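Local coordinates for protein glycoside Hydrolase (Bacteroides uniformis, PDB 5T99) that is a family 2 glycoside hydrolase that probably cleaves terminal galactose from agarose-derived oligosaccharides and binds the galactose mimic d-galacto-isofagomine, at residues 101-106 / 135-140; 295-300 / 485-490. All blocks are in the same frame, centred on the assembly; numbering follows the deposited sequence.

Contact 1: 101-106 / 135-140; sequences KIVRIG and IDITKY. With EDO (1,2-ethanediol), chain M.
T138 meets V103 where the pairing of strands 102-107 and 133-136 runs out. Before that the two run antiparallel: I105 and I135 form a hydrogen-bonded pair, with I105 N reaching I135 O at 3.0 Å in the carbonyl plane, and R104 and D136 follow as a non-hydrogen-bonded pair. I137 N still donates to V103 O, but V103 N finds a side chain instead of a carbonyl.

From CB outward, T138 spends each atom differently. T138 CB comes no nearer than 4.1 Å to V103 N. OG1, set beside its own backbone N and anti to the carbonyl carbon (chi1 -51°), accepts from V103 N at 3.0 Å, almost straight at 173°. The same OG1 donates to D136 OD1, on its syn side. The methyl CG2 goes the other way and rests 3.4 Å from K101 O, which also accepts from the ethanediol O2. D136 OD1 takes the T138 amide too, 3.0 Å from T138 N, which makes an Asx turn.

On the face of the two strands that carries I105 and I135, V103 CG1 meets I137 CG1 at 3.6 Å. With an alanine here in place of T138, V103 N is likely to lose its acceptor and D136 OD1 the hydroxyl that donates to it. Amide to hydroxyl to carboxylate, the bonds lie where the chain leaves this sheet of the jelly-roll-like sugar-binding domain, and side chains serve amides that strand pairing otherwise would.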
ATOM      1  N   LYS A 101      -4.164   9.687 -35.647  1.00 31.65           N
ATOM      2  CA  LYS A 101      -3.347   9.555 -34.451  1.00 31.17           C
ATOM      3  C   LYS A 101      -3.255   8.098 -34.056  1.00 28.98           C
ATOM      4  O   LYS A 101      -4.104   7.290 -34.432  1.00 27.59           O
ATOM      5  CB  LYS A 101      -3.965  10.342 -33.288  1.00 32.95           C
ATOM      6  CG  LYS A 101      -3.565  11.807 -33.153  1.00 35.61           C
ATOM      7  CD  LYS A 101      -3.121  12.472 -34.446  1.00 37.17           C
ATOM      8  CE  LYS A 101      -3.008  13.975 -34.285  1.00 38.96           C
ATOM      9  NZ  LYS A 101      -2.315  14.541 -35.474  1.00 41.47           N
ATOM     10  N   ILE A 102      -2.218   7.774 -33.286  1.00 27.94           N
ATOM     11  CA  ILE A 102      -2.129   6.481 -32.609  1.00 27.50           C
ATOM     12  C   ILE A 102      -2.938   6.627 -31.332  1.00 25.82           C
ATOM     13  O   ILE A 102      -2.759   7.583 -30.589  1.00 24.89           O
ATOM     14  CB  ILE A 102      -0.685   6.082 -32.257  1.00 28.02           C
ATOM     15  CG1 ILE A 102       0.237   6.134 -33.493  1.00 28.69           C
ATOM     16  CG2 ILE A 102      -0.655   4.701 -31.612  1.00 28.33           C
ATOM     17  CD1 ILE A 102      -0.133   5.201 -34.625  1.00 28.78           C
ATOM     18  N   VAL A 103      -3.842   5.686 -31.096  1.00 25.94           N
ATOM     19  CA  VAL A 103      -4.756   5.757 -29.961  1.00 25.81           C
ATOM     20  C   VAL A 103      -4.656   4.450 -29.196  1.00 24.77           C
ATOM     21  O   VAL A 103      -4.789   3.389 -29.787  1.00 25.25           O
ATOM     22  CB  VAL A 103      -6.203   5.999 -30.421  1.00 26.51           C
ATOM     23  CG1 VAL A 103      -7.140   6.128 -29.214  1.00 26.95           C
ATOM     24  CG2 VAL A 103      -6.267   7.252 -31.294  1.00 26.91           C
ATOM     25  N   ARG A 104      -4.383   4.542 -27.894  1.00 24.27           N
ATOM     26  CA  ARG A 104      -4.247   3.379 -27.009  1.00 23.48           C
ATOM     27  C   ARG A 104      -5.027   3.617 -25.719  1.00 22.72           C
ATOM     28  O   ARG A 104      -5.204   4.769 -25.306  1.00 21.76           O
ATOM     29  CB  ARG A 104      -2.779   3.138 -26.666  1.00 23.64           C
ATOM     30  CG  ARG A 104      -1.872   2.849 -27.863  1.00 24.27           C
ATOM     31  CD  ARG A 104      -0.400   2.965 -27.475  1.00 24.92           C
ATOM     32  NE  ARG A 104       0.018   4.364 -27.267  1.00 25.08           N
ATOM     33  CZ  ARG A 104       0.957   4.796 -26.411  1.00 24.81           C
ATOM     34  NH1 ARG A 104       1.625   3.959 -25.613  1.00 24.59           N
ATOM     35  NH2 ARG A 104       1.226   6.108 -26.341  1.00 24.48           N
ATOM     36  N   ILE A 105      -5.506   2.535 -25.106  1.00 21.78           N
ATOM     37  CA  ILE A 105      -6.143   2.604 -23.803  1.00 21.87           C
ATOM     38  C   ILE A 105      -5.306   1.781 -22.833  1.00 22.00           C
ATOM     39  O   ILE A 105      -5.088   0.585 -23.048  1.00 21.63           O
ATOM     40  CB  ILE A 105      -7.593   2.076 -23.791  1.00 21.94           C
ATOM     41  CG1 ILE A 105      -8.413   2.658 -24.944  1.00 22.05           C
ATOM     42  CG2 ILE A 105      -8.266   2.386 -22.455  1.00 21.92           C
ATOM     43  CD1 ILE A 105      -8.603   4.152 -24.905  1.00 22.17           C
ATOM     44  N   GLY A 106      -4.841   2.438 -21.778  1.00 20.63           N
ATOM     45  CA  GLY A 106      -4.018   1.807 -20.775  1.00 20.65           C
ATOM     46  C   GLY A 106      -4.884   1.482 -19.576  1.00 20.54           C
ATOM     47  O   GLY A 106      -5.594   2.355 -19.065  1.00 19.95           O
ATOM     48  N   ILE A 135      -4.092  -1.650 -24.778  1.00 23.29           N
ATOM     49  CA  ILE A 135      -4.667  -2.074 -26.061  1.00 24.75           C
ATOM     50  C   ILE A 135      -4.475  -0.952 -27.080  1.00 24.24           C
ATOM     51  O   ILE A 135      -4.609   0.225 -26.741  1.00 24.31           O
ATOM     52  CB  ILE A 135      -6.161  -2.457 -25.947  1.00 26.32           C
ATOM     53  CG1 ILE A 135      -7.042  -1.203 -25.851  1.00 28.79           C
ATOM     54  CG2 ILE A 135      -6.387  -3.389 -24.763  1.00 26.29           C
ATOM     55  CD1 ILE A 135      -8.517  -1.472 -25.659  1.00 30.77           C
ATOM     56  N   ASP A 136      -4.156  -1.314 -28.316  1.00 24.01           N
ATOM     57  CA  ASP A 136      -4.059  -0.342 -29.400  1.00 24.88           C
ATOM     58  C   ASP A 136      -5.359  -0.392 -30.196  1.00 24.69           C
ATOM     59  O   ASP A 136      -5.643  -1.385 -30.872  1.00 25.01           O
ATOM     60  CB  ASP A 136      -2.845  -0.648 -30.284  1.00 25.39           C
ATOM     61  CG  ASP A 136      -2.507   0.489 -31.230  1.00 27.02           C
ATOM     62  OD1 ASP A 136      -3.426   1.209 -31.662  1.00 28.83           O
ATOM     63  OD2 ASP A 136      -1.318   0.664 -31.565  1.00 27.52           O
ATOM     64  N   ILE A 137      -6.145   0.680 -30.115  1.00 25.30           N
ATOM     65  CA  ILE A 137      -7.425   0.769 -30.844  1.00 26.31           C
ATOM     66  C   ILE A 137      -7.375   1.563 -32.168  1.00 26.94           C
ATOM     67  O   ILE A 137      -8.420   1.794 -32.781  1.00 27.23           O
ATOM     68  CB  ILE A 137      -8.569   1.297 -29.942  1.00 25.08           C
ATOM     69  CG1 ILE A 137      -8.400   2.778 -29.591  1.00 25.29           C
ATOM     70  CG2 ILE A 137      -8.671   0.460 -28.684  1.00 24.92           C
ATOM     71  CD1 ILE A 137      -9.673   3.430 -29.092  1.00 25.16           C
ATOM     72  N   THR A 138      -6.173   1.940 -32.610  1.00 27.63           N
ATOM     73  CA  THR A 138      -5.977   2.774 -33.796  1.00 28.75           C
ATOM     74  C   THR A 138      -6.670   2.259 -35.061  1.00 30.72           C
ATOM     75  O   THR A 138      -7.296   3.033 -35.778  1.00 30.36           O
ATOM     76  CB  THR A 138      -4.473   2.928 -34.108  1.00 29.09           C
ATOM     77  OG1 THR A 138      -3.780   3.345 -32.927  1.00 29.55           O
ATOM     78  CG2 THR A 138      -4.227   3.955 -35.235  1.00 28.65           C
ATOM     79  N   LYS A 139      -6.534   0.968 -35.345  1.00 33.84           N
ATOM     80  CA  LYS A 139      -7.065   0.394 -36.594  1.00 37.80           C
ATOM     81  C   LYS A 139      -8.595   0.273 -36.622  1.00 37.32           C
ATOM     82  O   LYS A 139      -9.183   0.291 -37.697  1.00 37.04           O
ATOM     83  CB  LYS A 139      -6.429  -0.972 -36.877  1.00 41.07           C
ATOM     84  CG  LYS A 139      -4.958  -0.868 -37.207  1.00 45.15           C
ATOM     85  CD  LYS A 139      -4.296  -2.229 -37.327  1.00 49.15           C
ATOM     86  CE  LYS A 139      -2.794  -2.076 -37.549  1.00 52.54           C
ATOM     87  NZ  LYS A 139      -2.204  -3.306 -38.153  1.00 55.36           N
ATOM     88  N   TYR A 140      -9.220   0.172 -35.450  1.00 35.56           N
ATOM     89  CA  TYR A 140     -10.658  -0.037 -35.332  1.00 35.11           C
ATOM     90  C   TYR A 140     -11.447   1.221 -34.954  1.00 34.80           C
ATOM     91  O   TYR A 140     -12.681   1.194 -34.949  1.00 35.66           O
ATOM     92  CB  TYR A 140     -10.911  -1.130 -34.306  1.00 36.05           C
ATOM     93  CG  TYR A 140     -10.034  -2.341 -34.530  1.00 37.69           C
ATOM     94  CD1 TYR A 140     -10.173  -3.123 -35.687  1.00 38.99           C
ATOM     95  CD2 TYR A 140      -9.044  -2.694 -33.610  1.00 37.53           C
ATOM     96  CE1 TYR A 140      -9.364  -4.231 -35.907  1.00 39.29           C
ATOM     97  CE2 TYR A 140      -8.230  -3.798 -33.821  1.00 38.60           C
ATOM     98  CZ  TYR A 140      -8.393  -4.560 -34.967  1.00 39.62           C
ATOM     99  OH  TYR A 140      -7.588  -5.650 -35.177  1.00 42.03           O
TER
HETATM  100  C1  EDO M 911      -8.136   7.203 -36.460  1.00 29.82           C
HETATM  101  O1  EDO M 911      -8.061   8.008 -37.645  1.00 28.92           O
HETATM  102  C2  EDO M 911      -6.993   6.197 -36.360  1.00 30.28           C
HETATM  103  O2  EDO M 911      -5.719   6.775 -36.687  1.00 31.44           O

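Contact 2: 295-300 / 485-490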
ATOM      1  N   PHE A 295      24.352  -2.448  -1.212  1.00 21.88           N
ATOM      2  CA  PHE A 295      24.229  -3.469  -0.181  1.00 21.12           C
ATOM      3  C   PHE A 295      25.489  -4.332  -0.162  1.00 21.24           C
ATOM      4  O   PHE A 295      26.150  -4.525  -1.189  1.00 21.06           O
ATOM      5  CB  PHE A 295      22.969  -4.322  -0.410  1.00 20.27           C
ATOM      6  CG  PHE A 295      23.077  -5.227  -1.596  1.00 19.68           C
ATOM      7  CD1 PHE A 295      23.565  -6.520  -1.458  1.00 19.27           C
ATOM      8  CD2 PHE A 295      22.757  -4.764  -2.866  1.00 19.47           C
ATOM      9  CE1 PHE A 295      23.712  -7.343  -2.571  1.00 19.30           C
ATOM     10  CE2 PHE A 295      22.893  -5.587  -3.979  1.00 19.18           C
ATOM     11  CZ  PHE A 295      23.368  -6.877  -3.829  1.00 19.01           C
ATOM     12  N   THR A 296      25.817  -4.823   1.024  1.00 21.62           N
ATOM     13  CA  THR A 296      26.821  -5.866   1.206  1.00 21.44           C
ATOM     14  C   THR A 296      26.178  -6.985   2.010  1.00 21.65           C
ATOM     15  O   THR A 296      25.006  -6.895   2.407  1.00 20.87           O
ATOM     16  CB  THR A 296      28.036  -5.333   1.969  1.00 21.20           C
ATOM     17  OG1 THR A 296      27.691  -5.106   3.347  1.00 20.40           O
ATOM     18  CG2 THR A 296      28.528  -4.021   1.328  1.00 21.18           C
ATOM     19  N   LYS A 297      26.948  -8.030   2.276  1.00 22.00           N
ATOM     20  CA  LYS A 297      26.498  -9.083   3.197  1.00 22.74           C
ATOM     21  C   LYS A 297      26.158  -8.544   4.616  1.00 22.23           C
ATOM     22  O   LYS A 297      25.414  -9.190   5.357  1.00 21.60           O
ATOM     23  CB  LYS A 297      27.551 -10.202   3.267  1.00 24.07           C
ATOM     24  CG  LYS A 297      28.845  -9.802   3.958  1.00 25.17           C
ATOM     25  CD  LYS A 297      29.946 -10.829   3.765  1.00 27.14           C
ATOM     26  CE  LYS A 297      31.131 -10.541   4.693  1.00 29.13           C
ATOM     27  NZ  LYS A 297      30.766 -10.592   6.150  1.00 30.50           N
ATOM     28  N   ASP A 298      26.705  -7.375   4.980  1.00 22.38           N
ATOM     29  CA  ASP A 298      26.553  -6.790   6.326  1.00 22.10           C
ATOM     30  C   ASP A 298      25.487  -5.724   6.481  1.00 21.29           C
ATOM     31  O   ASP A 298      25.254  -5.262   7.595  1.00 20.41           O
ATOM     32  CB  ASP A 298      27.894  -6.246   6.809  1.00 22.55           C
ATOM     33  CG  ASP A 298      28.916  -7.350   7.041  1.00 23.83           C
ATOM     34  OD1 ASP A 298      28.527  -8.506   7.363  1.00 23.83           O
ATOM     35  OD2 ASP A 298      30.118  -7.057   6.895  1.00 25.35           O
ATOM     36  N   GLY A 299      24.827  -5.345   5.389  1.00 21.11           N
ATOM     37  CA  GLY A 299      23.703  -4.406   5.479  1.00 20.58           C
ATOM     38  C   GLY A 299      23.366  -3.684   4.199  1.00 19.91           C
ATOM     39  O   GLY A 299      23.987  -3.909   3.156  1.00 20.08           O
ATOM     40  N   PHE A 300      22.369  -2.812   4.305  1.00 19.36           N
ATOM     41  CA  PHE A 300      21.861  -2.019   3.187  1.00 18.53           C
ATOM     42  C   PHE A 300      22.228  -0.555   3.430  1.00 18.11           C
ATOM     43  O   PHE A 300      22.286  -0.095   4.582  1.00 17.51           O
ATOM     44  CB  PHE A 300      20.334  -2.183   3.052  1.00 18.42           C
ATOM     45  CG  PHE A 300      19.809  -1.893   1.670  1.00 18.56           C
ATOM     46  CD1 PHE A 300      19.638  -2.919   0.746  1.00 18.91           C
ATOM     47  CD2 PHE A 300      19.498  -0.593   1.285  1.00 18.49           C
ATOM     48  CE1 PHE A 300      19.170  -2.650  -0.541  1.00 19.08           C
ATOM     49  CE2 PHE A 300      19.033  -0.315   0.006  1.00 18.73           C
ATOM     50  CZ  PHE A 300      18.876  -1.342  -0.913  1.00 18.94           C
ATOM     51  N   TYR A 485      25.754 -19.971   6.144  1.00 19.23           N
ATOM     52  CA  TYR A 485      25.759 -19.266   4.861  1.00 18.24           C
ATOM     53  C   TYR A 485      26.193 -17.830   5.121  1.00 18.03           C
ATOM     54  O   TYR A 485      25.398 -16.911   5.001  1.00 17.75           O
ATOM     55  CB  TYR A 485      24.376 -19.355   4.193  1.00 17.99           C
ATOM     56  CG  TYR A 485      23.970 -20.779   3.909  1.00 17.49           C
ATOM     57  CD1 TYR A 485      24.472 -21.447   2.802  1.00 17.46           C
ATOM     58  CD2 TYR A 485      23.131 -21.487   4.786  1.00 17.22           C
ATOM     59  CE1 TYR A 485      24.130 -22.773   2.550  1.00 17.45           C
ATOM     60  CE2 TYR A 485      22.790 -22.815   4.545  1.00 16.83           C
ATOM     61  CZ  TYR A 485      23.294 -23.446   3.423  1.00 16.98           C
ATOM     62  OH  TYR A 485      22.985 -24.743   3.147  1.00 16.60           O
ATOM     63  N   PRO A 486      27.478 -17.641   5.479  1.00 18.48           N
ATOM     64  CA  PRO A 486      27.940 -16.339   5.965  1.00 18.91           C
ATOM     65  C   PRO A 486      27.985 -15.237   4.931  1.00 19.64           C
ATOM     66  O   PRO A 486      28.049 -14.070   5.313  1.00 20.45           O
ATOM     67  CB  PRO A 486      29.353 -16.640   6.492  1.00 18.29           C
ATOM     68  CG  PRO A 486      29.803 -17.808   5.703  1.00 17.98           C
ATOM     69  CD  PRO A 486      28.569 -18.639   5.497  1.00 18.10           C
ATOM     70  N   ASP A 487      27.938 -15.595   3.649  1.00 20.66           N
ATOM     71  CA  ASP A 487      27.996 -14.620   2.545  1.00 20.88           C
ATOM     72  C   ASP A 487      26.639 -14.114   2.024  1.00 20.70           C
ATOM     73  O   ASP A 487      26.605 -13.257   1.132  1.00 20.86           O
ATOM     74  CB  ASP A 487      28.804 -15.225   1.402  1.00 21.01           C
ATOM     75  CG  ASP A 487      30.168 -15.670   1.865  1.00 21.55           C
ATOM     76  OD1 ASP A 487      30.980 -14.792   2.220  1.00 22.03           O
ATOM     77  OD2 ASP A 487      30.412 -16.892   1.921  1.00 22.63           O
ATOM     78  N   LEU A 488      25.531 -14.619   2.564  1.00 19.93           N
ATOM     79  CA  LEU A 488      24.211 -14.129   2.154  1.00 19.97           C
ATOM     80  C   LEU A 488      23.845 -12.825   2.889  1.00 18.86           C
ATOM     81  O   LEU A 488      23.916 -12.775   4.113  1.00 17.76           O
ATOM     82  CB  LEU A 488      23.133 -15.166   2.447  1.00 20.70           C
ATOM     83  CG  LEU A 488      23.254 -16.494   1.722  1.00 21.27           C
ATOM     84  CD1 LEU A 488      22.172 -17.424   2.242  1.00 21.67           C
ATOM     85  CD2 LEU A 488      23.153 -16.295   0.216  1.00 21.60           C
ATOM     86  N   PRO A 489      23.447 -11.773   2.140  1.00 18.07           N
ATOM     87  CA  PRO A 489      22.793 -10.635   2.794  1.00 17.33           C
ATOM     88  C   PRO A 489      21.377 -11.040   3.206  1.00 17.21           C
ATOM     89  O   PRO A 489      20.702 -11.754   2.440  1.00 17.25           O
ATOM     90  CB  PRO A 489      22.763  -9.556   1.703  1.00 17.16           C
ATOM     91  CG  PRO A 489      23.673 -10.036   0.616  1.00 17.55           C
ATOM     92  CD  PRO A 489      23.645 -11.531   0.697  1.00 17.65           C
ATOM     93  N   LEU A 490      20.942 -10.590   4.392  1.00 16.29           N
ATOM     94  CA  LEU A 490      19.729 -11.097   5.042  1.00 15.85           C
ATOM     95  C   LEU A 490      18.863 -10.003   5.651  1.00 15.59           C
ATOM     96  O   LEU A 490      19.359  -8.956   6.080  1.00 15.65           O
ATOM     97  CB  LEU A 490      20.095 -12.115   6.138  1.00 15.69           C
ATOM     98  CG  LEU A 490      20.679 -13.440   5.647  1.00 15.70           C
ATOM     99  CD1 LEU A 490      21.542 -14.090   6.714  1.00 16.06           C
ATOM    100  CD2 LEU A 490      19.590 -14.396   5.207  1.00 15.73           C
TER
HETATM  101  O   HOH W   1      22.787  -8.794   5.776  1.00 18.34           O
HETATM  102  O   HOH W   2      29.651 -13.065   7.178  1.00 29.65           O
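This is a water-bridged surface contact at the TIM barrel, between the beta hairpin that precedes the first barrel strand and the loop leading from helix 478-484 into strand 490-495. Each side presents a type I turn, T296 to G299 on the hairpin and Y485 to L488 on the loop, and no direct hydrogen bond joins them.

P489 is the apolar centre. Its CB lies 3.6 Å from T296 O, and its CG reaches the edge of the F295 ring, near the ring plane, 4.1 Å from F295 CD1. F295 CG stands between its backbone N and carbonyl carbon (chi1 71°), which brings the ring edge to P489; the ring also packs on I468 of the neighbouring barrel strand, as P489 does.

K297 runs along the loop turn, with CB 3.8 Å from D487 O. Its chain stays extended until the last torsion, where chi4 of 61° bends NZ over to D298 in a salt bridge whose hydrogen bond, K297 NZ to D298 OD1 at 3.3 Å, is weak; that carboxylate has a second partner in R546, which also donates to K297 O.

Two waters complete the join. One lies 2.7 Å from K297 O and accepts from L490 N, tying the hairpin turn to the start of the barrel strand. The other lies between K297 and the loop, accepting from K297 NZ at 2.9 Å and donating to P486 O at 2.7 Å.

How the contacts relate
Contact 1 is complete in the chain before contact 2 begins, and the two share no sheet: 101-106 / 135-140 belongs to a four-stranded antiparallel sheet in the N-terminal sugar-binding domain, 295-300 / 485-490 to the TIM barrel region. Their centres are about 47 Å apart and their nearest atoms about 30 Å. The spans differ as well. Contact 1 joins strands with 28 residues between its segments, half of them strand and none helix; contact 2 brings together segments with 184 residues between them, including much of the barrel. Contact 1 is a local pairing within the sugar-binding domain, while contact 2 joins the barrel's entry hairpin to a late strand of the same barrel.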